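Local coordinates for endonuclease NucS (Pyrococcus abyssi, PDB 2VLD), which cleaves the 3' and 5' single-stranded ends of branched DNA as a homodimeric endonuclease that also binds single-stranded DNA and interacts with PCNA, at residues L21-G26 against G79-F84; I54-K57 against S61-I64; L47-R52 against E103-Y108; A180-V185 against K217-K222. The protein carries 2 engineered substitutions. All blocks are in the same frame, centred on the assembly; numbering follows the deposited sequence.

Contact 1 of 4, residues L21-G26 against G79-F84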
loop_
_atom_site.group_PDB
_atom_site.type_symbol
_atom_site.label_atom_id
_atom_site.label_comp_id
_atom_site.label_asym_id
_atom_site.label_seq_id
_atom_site.Cartn_x
_atom_site.Cartn_y
_atom_site.Cartn_z
ATOM N N LEU A 21 15.436 14.817 -4.083
ATOM C CA LEU A 21 15.778 14.057 -5.268
ATOM C C LEU A 21 14.489 13.505 -5.867
ATOM O O LEU A 21 14.239 13.640 -7.066
ATOM C CB LEU A 21 16.734 12.918 -4.906
ATOM C CG LEU A 21 17.809 12.460 -5.899
ATOM C CD1 LEU A 21 18.596 11.305 -5.300
ATOM C CD2 LEU A 21 17.230 12.048 -7.244
ATOM N N ALA A 22 13.663 12.914 -5.011
ATOM C CA ALA A 22 12.400 12.338 -5.435
ATOM C C ALA A 22 11.407 13.383 -5.934
ATOM O O ALA A 22 10.726 13.149 -6.929
ATOM C CB ALA A 22 11.793 11.508 -4.323
ATOM N N GLU A 23 11.319 14.523 -5.249
ATOM C CA GLU A 23 10.417 15.591 -5.687
ATOM C C GLU A 23 10.857 16.106 -7.050
ATOM O O GLU A 23 10.028 16.334 -7.930
ATOM C CB GLU A 23 10.336 16.742 -4.668
ATOM C CG GLU A 23 9.500 17.952 -5.144
ATOM C CD GLU A 23 9.175 18.955 -4.038
ATOM O OE1 GLU A 23 8.114 19.614 -4.123
ATOM O OE2 GLU A 23 9.974 19.097 -3.084
ATOM N N LYS A 24 12.170 16.262 -7.212
ATOM C CA LYS A 24 12.764 16.781 -8.437
ATOM C C LYS A 24 12.370 15.908 -9.622
ATOM O O LYS A 24 11.794 16.384 -10.602
ATOM C CB LYS A 24 14.290 16.815 -8.300
ATOM C CG LYS A 24 14.999 17.987 -8.991
ATOM C CD LYS A 24 15.391 17.698 -10.450
ATOM C CE LYS A 24 14.445 18.380 -11.443
ATOM N NZ LYS A 24 14.499 19.890 -11.348
ATOM N N HIS A 25 12.663 14.621 -9.511
ATOM C CA HIS A 25 12.493 13.722 -10.635
ATOM C C HIS A 25 11.112 13.060 -10.669
ATOM O O HIS A 25 10.776 12.352 -11.617
ATOM C CB HIS A 25 13.632 12.703 -10.652
ATOM C CG HIS A 25 14.986 13.320 -10.837
ATOM N ND1 HIS A 25 15.412 13.832 -12.044
ATOM C CD2 HIS A 25 16.006 13.513 -9.967
ATOM C CE1 HIS A 25 16.639 14.309 -11.911
ATOM N NE2 HIS A 25 17.022 14.127 -10.660
ATOM N N GLY A 26 10.305 13.320 -9.644
ATOM C CA GLY A 26 8.958 12.769 -9.559
ATOM C C GLY A 26 8.943 11.279 -9.266
ATOM O O GLY A 26 8.179 10.530 -9.870
ATOM N N GLY A 79 -2.519 15.281 -3.202
ATOM C CA GLY A 79 -2.683 16.710 -2.999
ATOM C C GLY A 79 -2.280 17.175 -1.614
ATOM O O GLY A 79 -2.467 18.351 -1.270
ATOM N N SER A 80 -1.725 16.262 -0.826
ATOM C CA SER A 80 -1.237 16.563 0.511
ATOM C C SER A 80 0.242 16.881 0.404
ATOM O O SER A 80 0.945 16.285 -0.401
ATOM C CB SER A 80 -1.432 15.356 1.441
ATOM O OG SER A 80 -2.721 14.786 1.342
ATOM N N LYS A 81 0.716 17.803 1.235
ATOM C CA LYS A 81 2.077 18.349 1.115
ATOM C C LYS A 81 3.026 17.682 2.121
ATOM O O LYS A 81 2.646 17.435 3.264
ATOM C CB LYS A 81 2.037 19.885 1.252
ATOM C CG LYS A 81 3.383 20.610 1.383
ATOM C CD LYS A 81 4.222 20.578 0.106
ATOM C CE LYS A 81 5.646 21.061 0.381
ATOM N NZ LYS A 81 6.518 20.956 -0.825
ATOM N N VAL A 82 4.249 17.391 1.676
ATOM C CA VAL A 82 5.226 16.646 2.469
ATOM C C VAL A 82 6.352 17.526 3.011
ATOM O O VAL A 82 6.854 18.406 2.309
ATOM C CB VAL A 82 5.841 15.482 1.665
ATOM C CG1 VAL A 82 6.583 14.529 2.592
ATOM C CG2 VAL A 82 4.764 14.715 0.910
ATOM N N THR A 83 6.760 17.250 4.247
ATOM C CA THR A 83 7.677 18.086 5.006
ATOM C C THR A 83 8.585 17.207 5.861
ATOM O O THR A 83 8.146 16.165 6.330
ATOM C CB THR A 83 6.858 19.060 5.883
ATOM O OG1 THR A 83 6.638 20.271 5.157
ATOM C CG2 THR A 83 7.554 19.396 7.184
ATOM N N PHE A 84 9.839 17.620 6.061
ATOM C CA PHE A 84 10.791 16.836 6.863
ATOM C C PHE A 84 11.614 17.654 7.883
ATOM O O PHE A 84 12.078 18.749 7.563
ATOM C CB PHE A 84 11.710 16.033 5.936
ATOM C CG PHE A 84 12.722 15.196 6.657
ATOM C CD1 PHE A 84 12.324 14.219 7.561
ATOM C CD2 PHE A 84 14.072 15.383 6.433
ATOM C CE1 PHE A 84 13.263 13.446 8.238
ATOM C CE2 PHE A 84 15.018 14.616 7.101
ATOM C CZ PHE A 84 14.612 13.647 8.005
#

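Contact 2 of 4, residues I54-K57 against S61-I64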
loop_
_atom_site.group_PDB
_atom_site.type_symbol
_atom_site.label_atom_id
_atom_site.label_comp_id
_atom_site.label_asym_id
_atom_site.label_seq_id
_atom_site.Cartn_x
_atom_site.Cartn_y
_atom_site.Cartn_z
ATOM N N ILE A 54 6.468 3.059 4.579
ATOM C CA ILE A 54 5.854 4.346 4.320
ATOM C C ILE A 54 6.085 4.706 2.857
ATOM O O ILE A 54 7.246 4.764 2.405
ATOM C CB ILE A 54 6.476 5.450 5.219
ATOM C CG1 ILE A 54 6.146 5.215 6.695
ATOM C CG2 ILE A 54 5.982 6.827 4.810
ATOM C CD1 ILE A 54 7.256 4.591 7.481
ATOM N N ILE A 55 4.999 4.975 2.129
ATOM C CA ILE A 55 5.057 5.203 0.691
ATOM C C ILE A 55 4.596 6.625 0.371
ATOM O O ILE A 55 3.508 7.037 0.764
ATOM C CB ILE A 55 4.225 4.137 -0.067
ATOM C CG1 ILE A 55 4.834 2.750 0.153
ATOM C CG2 ILE A 55 4.177 4.427 -1.549
ATOM C CD1 ILE A 55 3.993 1.589 -0.347
ATOM N N ILE A 56 5.442 7.378 -0.317
ATOM C CA ILE A 56 5.131 8.750 -0.644
ATOM C C ILE A 56 5.176 8.853 -2.158
ATOM O O ILE A 56 6.213 8.619 -2.787
ATOM C CB ILE A 56 6.147 9.747 -0.012
ATOM C CG1 ILE A 56 6.304 9.489 1.495
ATOM C CG2 ILE A 56 5.736 11.186 -0.293
ATOM C CD1 ILE A 56 7.502 10.199 2.131
ATOM N N LYS A 57 4.038 9.181 -2.746
ATOM C CA LYS A 57 3.938 9.265 -4.188
ATOM C C LYS A 57 4.015 10.705 -4.629
ATOM O O LYS A 57 3.642 11.605 -3.871
ATOM C CB LYS A 57 2.629 8.654 -4.658
ATOM C CG LYS A 57 2.474 7.228 -4.251
ATOM C CD LYS A 57 1.390 6.554 -5.024
ATOM C CE LYS A 57 1.306 5.100 -4.583
ATOM N NZ LYS A 57 0.084 4.445 -5.139
ATOM N N SER A 61 0.113 11.277 -2.492
ATOM C CA SER A 61 -0.386 10.074 -1.829
ATOM C C SER A 61 0.622 9.612 -0.785
ATOM O O SER A 61 1.806 9.489 -1.078
ATOM C CB SER A 61 -0.595 8.964 -2.854
ATOM O OG SER A 61 -1.590 9.301 -3.801
ATOM N N PHE A 62 0.152 9.341 0.425
ATOM C CA PHE A 62 1.031 8.998 1.530
ATOM C C PHE A 62 0.387 7.802 2.224
ATOM O O PHE A 62 -0.802 7.875 2.544
ATOM C CB PHE A 62 1.084 10.191 2.484
ATOM C CG PHE A 62 2.165 10.105 3.508
ATOM C CD1 PHE A 62 1.972 9.401 4.694
ATOM C CD2 PHE A 62 3.369 10.762 3.313
ATOM C CE1 PHE A 62 2.993 9.330 5.664
ATOM C CE2 PHE A 62 4.392 10.698 4.268
ATOM C CZ PHE A 62 4.202 9.976 5.443
ATOM N N LEU A 63 1.130 6.710 2.421
ATOM C CA LEU A 63 0.557 5.492 2.948
ATOM C C LEU A 63 1.468 4.913 4.001
ATOM O O LEU A 63 2.692 4.895 3.825
ATOM C CB LEU A 63 0.391 4.416 1.850
ATOM C CG LEU A 63 -0.169 4.874 0.508
ATOM C CD1 LEU A 63 -0.008 3.782 -0.512
ATOM C CD2 LEU A 63 -1.600 5.173 0.726
ATOM N N ILE A 64 0.882 4.423 5.080
ATOM C CA ILE A 64 1.659 3.828 6.136
ATOM C C ILE A 64 1.184 2.388 6.359
ATOM O O ILE A 64 0.009 2.130 6.703
ATOM C CB ILE A 64 1.545 4.652 7.431
ATOM C CG1 ILE A 64 2.121 6.054 7.233
ATOM C CG2 ILE A 64 2.256 3.967 8.594
ATOM C CD1 ILE A 64 1.877 6.954 8.440
#

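Contact 3 of 4, residues L47-R52 against E103-Y108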
loop_
_atom_site.group_PDB
_atom_site.type_symbol
_atom_site.label_atom_id
_atom_site.label_comp_id
_atom_site.label_asym_id
_atom_site.label_seq_id
_atom_site.Cartn_x
_atom_site.Cartn_y
_atom_site.Cartn_z
ATOM N N LEU A 47 0.152 5.893 17.207
ATOM C CA LEU A 47 0.500 4.487 17.311
ATOM C C LEU A 47 1.922 4.436 17.820
ATOM O O LEU A 47 2.752 5.247 17.399
ATOM C CB LEU A 47 0.391 3.763 15.962
ATOM C CG LEU A 47 -0.876 3.831 15.099
ATOM C CD1 LEU A 47 -0.634 3.006 13.853
ATOM C CD2 LEU A 47 -2.161 3.383 15.813
ATOM N N GLY A 48 2.192 3.491 18.722
ATOM C CA GLY A 48 3.503 3.355 19.357
ATOM C C GLY A 48 4.606 2.971 18.389
ATOM O O GLY A 48 4.383 2.866 17.174
ATOM N N GLU A 49 5.806 2.756 18.921
ATOM C CA GLU A 49 6.920 2.392 18.062
ATOM C C GLU A 49 6.735 1.005 17.449
ATOM O O GLU A 49 6.241 0.087 18.101
ATOM C CB GLU A 49 8.272 2.544 18.765
ATOM C CG GLU A 49 8.573 1.595 19.908
ATOM C CD GLU A 49 10.061 1.582 20.269
ATOM O OE1 GLU A 49 10.876 2.130 19.485
ATOM O OE2 GLU A 49 10.414 1.011 21.331
ATOM N N GLY A 50 7.105 0.873 16.183
ATOM C CA GLY A 50 6.961 -0.385 15.479
ATOM C C GLY A 50 7.537 -0.284 14.091
ATOM O O GLY A 50 7.841 0.809 13.614
ATOM N N ASP A 51 7.689 -1.425 13.431
ATOM C CA ASP A 51 8.247 -1.433 12.084
ATOM C C ASP A 51 7.148 -1.211 11.034
ATOM O O ASP A 51 6.148 -1.931 10.993
ATOM C CB ASP A 51 9.019 -2.726 11.828
ATOM C CG ASP A 51 10.055 -3.011 12.897
ATOM O OD1 ASP A 51 10.867 -2.117 13.225
ATOM O OD2 ASP A 51 10.060 -4.144 13.421
ATOM N N ARG A 52 7.338 -0.194 10.203
ATOM C CA ARG A 52 6.341 0.188 9.222
ATOM C C ARG A 52 6.985 0.493 7.874
ATOM O O ARG A 52 8.196 0.737 7.799
ATOM C CB ARG A 52 5.543 1.392 9.720
ATOM C CG ARG A 52 4.710 1.087 10.954
ATOM C CD ARG A 52 3.890 2.276 11.471
ATOM N NE ARG A 52 3.215 1.847 12.688
ATOM C CZ ARG A 52 3.676 2.018 13.927
ATOM N NH1 ARG A 52 4.810 2.688 14.148
ATOM N NH2 ARG A 52 2.983 1.530 14.956
ATOM N N GLU A 103 7.135 9.983 13.082
ATOM C CA GLU A 103 8.360 10.340 13.787
ATOM C C GLU A 103 9.313 9.168 13.689
ATOM O O GLU A 103 9.081 8.113 14.262
ATOM C CB GLU A 103 8.116 10.825 15.231
ATOM C CG GLU A 103 8.291 9.806 16.339
ATOM C CD GLU A 103 8.211 10.436 17.719
ATOM O OE1 GLU A 103 7.131 10.368 18.350
ATOM O OE2 GLU A 103 9.225 11.013 18.173
ATOM N N ILE A 104 10.362 9.358 12.907
ATOM C CA ILE A 104 11.316 8.298 12.636
ATOM C C ILE A 104 12.183 8.056 13.854
ATOM O O ILE A 104 12.810 8.973 14.372
ATOM C CB ILE A 104 12.203 8.640 11.426
ATOM C CG1 ILE A 104 11.321 8.977 10.216
ATOM C CG2 ILE A 104 13.193 7.505 11.160
ATOM C CD1 ILE A 104 12.055 9.030 8.908
ATOM N N ILE A 105 12.194 6.815 14.314
ATOM C CA ILE A 105 13.023 6.411 15.430
ATOM C C ILE A 105 14.343 5.856 14.904
ATOM O O ILE A 105 15.420 6.159 15.421
ATOM C CB ILE A 105 12.292 5.353 16.270
ATOM C CG1 ILE A 105 11.255 6.051 17.148
ATOM C CG2 ILE A 105 13.280 4.510 17.101
ATOM C CD1 ILE A 105 10.359 5.120 17.903
ATOM N N GLU A 106 14.233 5.066 13.847
ATOM C CA GLU A 106 15.317 4.252 13.362
ATOM C C GLU A 106 15.003 3.951 11.895
ATOM O O GLU A 106 14.153 3.106 11.603
ATOM C CB GLU A 106 15.385 2.978 14.212
ATOM C CG GLU A 106 16.175 1.819 13.628
ATOM C CD GLU A 106 17.669 1.910 13.871
ATOM O OE1 GLU A 106 18.107 2.791 14.644
ATOM O OE2 GLU A 106 18.408 1.088 13.286
ATOM N N PRO A 107 15.650 4.681 10.967
ATOM C CA PRO A 107 15.377 4.442 9.552
ATOM C C PRO A 107 16.240 3.309 9.002
ATOM O O PRO A 107 17.438 3.498 8.786
ATOM C CB PRO A 107 15.730 5.782 8.893
ATOM C CG PRO A 107 16.693 6.458 9.843
ATOM C CD PRO A 107 16.647 5.752 11.171
ATOM N N TYR A 108 15.638 2.141 8.792
ATOM C CA TYR A 108 16.388 0.984 8.312
ATOM C C TYR A 108 16.839 1.157 6.873
ATOM O O TYR A 108 17.894 0.670 6.488
ATOM C CB TYR A 108 15.569 -0.293 8.424
ATOM C CG TYR A 108 15.094 -0.620 9.819
ATOM C CD1 TYR A 108 13.731 -0.647 10.113
ATOM C CD2 TYR A 108 15.997 -0.920 10.842
ATOM C CE1 TYR A 108 13.278 -0.967 11.383
ATOM C CE2 TYR A 108 15.550 -1.238 12.119
ATOM C CZ TYR A 108 14.189 -1.253 12.379
ATOM O OH TYR A 108 13.720 -1.562 13.630
#

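Contact 4 of 4, residues A180-V185 against K217-K222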
loop_
_atom_site.group_PDB
_atom_site.type_symbol
_atom_site.label_atom_id
_atom_site.label_comp_id
_atom_site.label_asym_id
_atom_site.label_seq_id
_atom_site.Cartn_x
_atom_site.Cartn_y
_atom_site.Cartn_z
ATOM N N ALA A 180 0.250 -13.107 -30.011
ATOM C CA ALA A 180 0.121 -13.978 -28.855
ATOM C C ALA A 180 1.490 -14.403 -28.354
ATOM O O ALA A 180 2.306 -14.901 -29.117
ATOM C CB ALA A 180 -0.723 -15.187 -29.194
ATOM N N ASP A 181 1.733 -14.193 -27.066
ATOM C CA ASP A 181 3.002 -14.552 -26.452
ATOM C C ASP A 181 2.956 -15.864 -25.680
ATOM O O ASP A 181 1.939 -16.558 -25.639
ATOM C CB ASP A 181 3.541 -13.418 -25.557
ATOM C CG ASP A 181 2.511 -12.898 -24.537
ATOM O OD1 ASP A 181 1.541 -13.610 -24.181
ATOM O OD2 ASP A 181 2.689 -11.750 -24.076
ATOM N N LEU A 182 4.089 -16.179 -25.065
ATOM C CA LEU A 182 4.259 -17.369 -24.254
ATOM C C LEU A 182 3.260 -17.372 -23.110
ATOM O O LEU A 182 2.685 -18.411 -22.787
ATOM C CB LEU A 182 5.690 -17.394 -23.713
ATOM C CG LEU A 182 6.475 -18.694 -23.503
ATOM C CD1 LEU A 182 6.298 -19.695 -24.639
ATOM C CD2 LEU A 182 7.956 -18.360 -23.314
ATOM N N HIS A 183 3.045 -16.194 -22.522
ATOM C CA HIS A 183 2.130 -16.044 -21.399
ATOM C C HIS A 183 0.709 -16.441 -21.770
ATOM O O HIS A 183 0.052 -17.165 -21.025
ATOM C CB HIS A 183 2.158 -14.617 -20.837
ATOM C CG HIS A 183 1.347 -14.458 -19.591
ATOM N ND1 HIS A 183 0.045 -14.005 -19.603
ATOM C CD2 HIS A 183 1.638 -14.741 -18.300
ATOM C CE1 HIS A 183 -0.426 -14.001 -18.369
ATOM N NE2 HIS A 183 0.521 -14.440 -17.559
ATOM N N ALA A 184 0.247 -15.969 -22.923
ATOM C CA ALA A 184 -1.049 -16.365 -23.460
ATOM C C ALA A 184 -1.193 -17.883 -23.490
ATOM O O ALA A 184 -2.162 -18.425 -22.964
ATOM C CB ALA A 184 -1.256 -15.780 -24.837
ATOM N N VAL A 185 -0.216 -18.567 -24.081
ATOM C CA VAL A 185 -0.286 -20.019 -24.208
ATOM C C VAL A 185 -0.372 -20.692 -22.833
ATOM O O VAL A 185 -1.198 -21.581 -22.632
ATOM C CB VAL A 185 0.883 -20.589 -25.063
ATOM C CG1 VAL A 185 0.832 -22.119 -25.125
ATOM C CG2 VAL A 185 0.829 -20.027 -26.469
ATOM N N LYS A 217 4.217 -20.455 -30.675
ATOM C CA LYS A 217 4.034 -21.561 -31.625
ATOM C C LYS A 217 4.698 -22.839 -31.117
ATOM O O LYS A 217 4.161 -23.940 -31.281
ATOM C CB LYS A 217 4.584 -21.178 -33.007
ATOM C CG LYS A 217 4.239 -22.169 -34.132
ATOM C CD LYS A 217 4.572 -21.634 -35.537
ATOM C CE LYS A 217 6.074 -21.670 -35.861
ATOM N NZ LYS A 217 6.644 -23.045 -35.950
ATOM N N LYS A 218 5.854 -22.668 -30.477
ATOM C CA LYS A 218 6.635 -23.771 -29.928
ATOM C C LYS A 218 5.899 -24.457 -28.787
ATOM O O LYS A 218 5.581 -25.642 -28.875
ATOM C CB LYS A 218 7.997 -23.274 -29.437
ATOM C CG LYS A 218 9.180 -24.096 -29.928
ATOM C CD LYS A 218 9.735 -23.510 -31.215
ATOM C CE LYS A 218 10.751 -24.428 -31.834
ATOM N NZ LYS A 218 10.089 -25.517 -32.610
ATOM N N LEU A 219 5.612 -23.699 -27.731
ATOM C CA LEU A 219 4.955 -24.246 -26.550
ATOM C C LEU A 219 3.584 -24.837 -26.871
ATOM O O LEU A 219 3.143 -25.771 -26.209
ATOM C CB LEU A 219 4.865 -23.199 -25.434
ATOM C CG LEU A 219 4.297 -23.631 -24.074
ATOM C CD1 LEU A 219 5.031 -24.822 -23.488
ATOM C CD2 LEU A 219 4.308 -22.474 -23.093
ATOM N N LEU A 220 2.926 -24.306 -27.899
ATOM C CA LEU A 220 1.673 -24.880 -28.378
ATOM C C LEU A 220 1.893 -26.292 -28.913
ATOM O O LEU A 220 1.249 -27.240 -28.455
ATOM C CB LEU A 220 1.034 -24.011 -29.466
ATOM C CG LEU A 220 0.255 -22.732 -29.158
ATOM C CD1 LEU A 220 -0.190 -22.091 -30.461
ATOM C CD2 LEU A 220 -0.948 -22.989 -28.263
ATOM N N GLU A 221 2.803 -26.424 -29.879
ATOM C CA GLU A 221 3.120 -27.723 -30.473
ATOM C C GLU A 221 3.520 -28.688 -29.374
ATOM O O GLU A 221 2.975 -29.788 -29.262
ATOM C CB GLU A 221 4.265 -27.597 -31.472
ATOM C CG GLU A 221 3.891 -27.026 -32.829
ATOM C CD GLU A 221 5.120 -26.632 -33.636
ATOM O OE1 GLU A 221 6.176 -27.293 -33.493
ATOM O OE2 GLU A 221 5.035 -25.655 -34.410
ATOM N N LYS A 222 4.471 -28.239 -28.560
ATOM C CA LYS A 222 4.979 -28.982 -27.416
ATOM C C LYS A 222 3.867 -29.471 -26.494
ATOM O O LYS A 222 4.041 -30.466 -25.788
ATOM C CB LYS A 222 5.933 -28.087 -26.624
ATOM C CG LYS A 222 6.726 -28.786 -25.525
ATOM C CD LYS A 222 7.272 -27.778 -24.513
ATOM C CE LYS A 222 8.441 -26.969 -25.068
ATOM N NZ LYS A 222 8.717 -25.776 -24.224
#

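Contact 1 of 4, residues L21-G26 against G79-F84
Glu23 OE1 and Lys81 NZ stand 3.9 Å apart, a long salt bridge and the one close approach between 21-26, at the end of helix 12-25, and the segment 79-84, which leads into strand 81-84 of the N-terminal PH-like domain. The backbones stay well separated: the nearest CA atoms, of Glu23 and Val82, are 9.7 Å apart, and the two charged chains must span the interval. Glu23 does so nearly straight, with CG anti to the backbone N (chi1 175°) and the rest of the chain extended. Lys81 instead bends at chi2 (69°) before running on extended, and this kink turns its ammonium to the helix; the two side chains cross at about a right angle. Just beyond Glu23 the helix ends, and Gly26 leaves it with positive phi, a conformation that favours glycine. Nearby, the ring of Phe84 packs on Ile15, Lys16 and Leu19 of the same helix, giving the strand an apolar hold on it, while Lys81 and Thr83 bond through the backbone to strand 87-92. Both charged residues are solvent-exposed and bury little surface against each other, which, with the long separation, suggests a water-screened attraction that probably ties helix end to strand only modestly.

Contact 2 of 4, residues I54-K57 against S61-I64
Strands 54-56 and 62-64 run antiparallel, the axes of these short segments 4.7 Å apart at closest approach and 173° between their directions. They are the arms of a beta hairpin in the N-terminal PH-like domain, in register Ile54 with Ile64, Ile55 with Leu63 and Ile56 with Phe62. Ile55 and Leu63 form the hydrogen-bonded pair: Ile55 N gives to Leu63 O at 2.9 Å, Leu63 N returns a bond to Ile55 O, and both donors lie in the carbonyl planes. At the turn end, Lys57 N bonds to Ser61 O at 2.8 Å, almost straight at 172°. On the face bearing Ile54, Ile56, Phe62 and Ile64, the Phe62 ring runs alongside both neighbours of the opposite strand. A chi1 of -168° sends the ring beside its own carbonyl carbon, which places Phe62 CE2 3.6 Å from Ile56 CG1 and Phe62 CZ 3.7 Å from Ile54 CG2, while Ile64 CD1 lies at the ring edge, in plane. Val102 and Leu100 of strand 98-104 cover this face. With an alanine in place of Phe62, a gap would probably open beside Ile54 and Ile56, costing both the wall they now lean on. The other face, with Ile55 and Leu63, turns to the dimer interface, where Ile55 meets Ile55 of the second subunit. Lys57 NZ also crosses over, bonding to the carbonyls of Gln66 and Lys69 of that subunit. Behind this ammonium, the Lys57 chain lies along Ser61, CB to CB at 3.7 Å.

Contact 3 of 4, residues L47-R52 against E103-Y108
Tyr108 OH donates to Asp51 OD1 at 2.9 Å, meeting the oxygen on its syn side but 27° out of the carboxylate plane. The side chains cross at about a right angle, with ring and carboxylate planes 62° apart; OD1 also sits near the ring plane, at the edge carrying CE1. In the second touch, Ile105 CD1 rests against the Glu49 chain, near both its CB and OE1. Glu49 has CG between the backbone N and the carbonyl carbon (chi1 68°), and from there its extended chain crosses Ile105. Glu49 and Ile105 mark corners where each chain passes from one strand to the next, and at the second corner Ile105 and Glu106 both face Arg34, a classic beta bulge in the PH-like domain's sheet. A phenylalanine in place of Tyr108 lacks the hydroxyl, and the Asp51 carboxylate would probably be less firmly fixed in its rotation on this side. The carboxylate is further held from across the dimer interface, where OD2 accepts from Glu116 N and pairs with Lys3 NZ, both of the second subunit. Behind the first corner, Arg52 reaches back end-on to Gly48 O, through NH2 at 2.9 Å and NH1 at 3.1 Å, while its guanidinium makes a cation-pi contact with Tyr118 of the second subunit.

Contact 4 of 4, residues A180-V185 against K217-K222
This is apolar helix-to-helix packing in the C-terminal nuclease domain, where the first turn of helix 182-199 meets the middle of helix 214-223. No hydrogen bond joins the two segments; branched aliphatic groups do all the touching, and the nearest CA atoms, of Val185 and Leu220, are 6.7 Å apart. Val185 is central, pointing toward the other helix with both methyls engaged. Its CG1, swung opposite the backbone N (chi1 177°), lies 3.7 Å from Leu220 CD2 and 3.9 Å from Leu219 CG, so it bears on two consecutive leucines, while CG2 rests against Leu220. Leu219 and Val185 slide past each other in opposite directions, and farther out Leu182 crosses Leu219 at about a right angle, Leu182 CD1 to Leu219 CD2 at 3.8 Å, nearer the solvent. Inward, Val185 meets Leu207 of strand 203-209, and Leu220 packs on loop residues Leu212 and Leu225. Asp181 occupies the N-cap position, and Ala184 N gives Asp181 OD1 a bond of 3.0 Å at 162°, nearly along the C-O axis of the acceptor. Strands 170-175, 203-209 and 226-229 are parallel neighbours, and each helix links two of them, so the contact joins the connecting helices of consecutive beta-alpha-beta crossovers in the PD-(D/E)XK nuclease fold.

In the fold
From the N terminus, the end of helix 12-25 opens contact 1, which closes a long loop of mostly strand by reaching 79-84. Contact 3 opens later, at 47-52, and closes at 103-108, beyond the end of contact 1, so the two cross along the chain. Contact 2, the short hairpin, is nested within both loops. It touches contact 1 where Val82 packs on Ile56, and contact 3 where Ile64 packs on Arg52; all three reach the same N-terminal sheet, and contacts 2 and 3 also meet the second subunit. Contact 4 follows in series in the nuclease domain, its centre about 39 Å from that of contact 2, on the opposite side of the chain's centre.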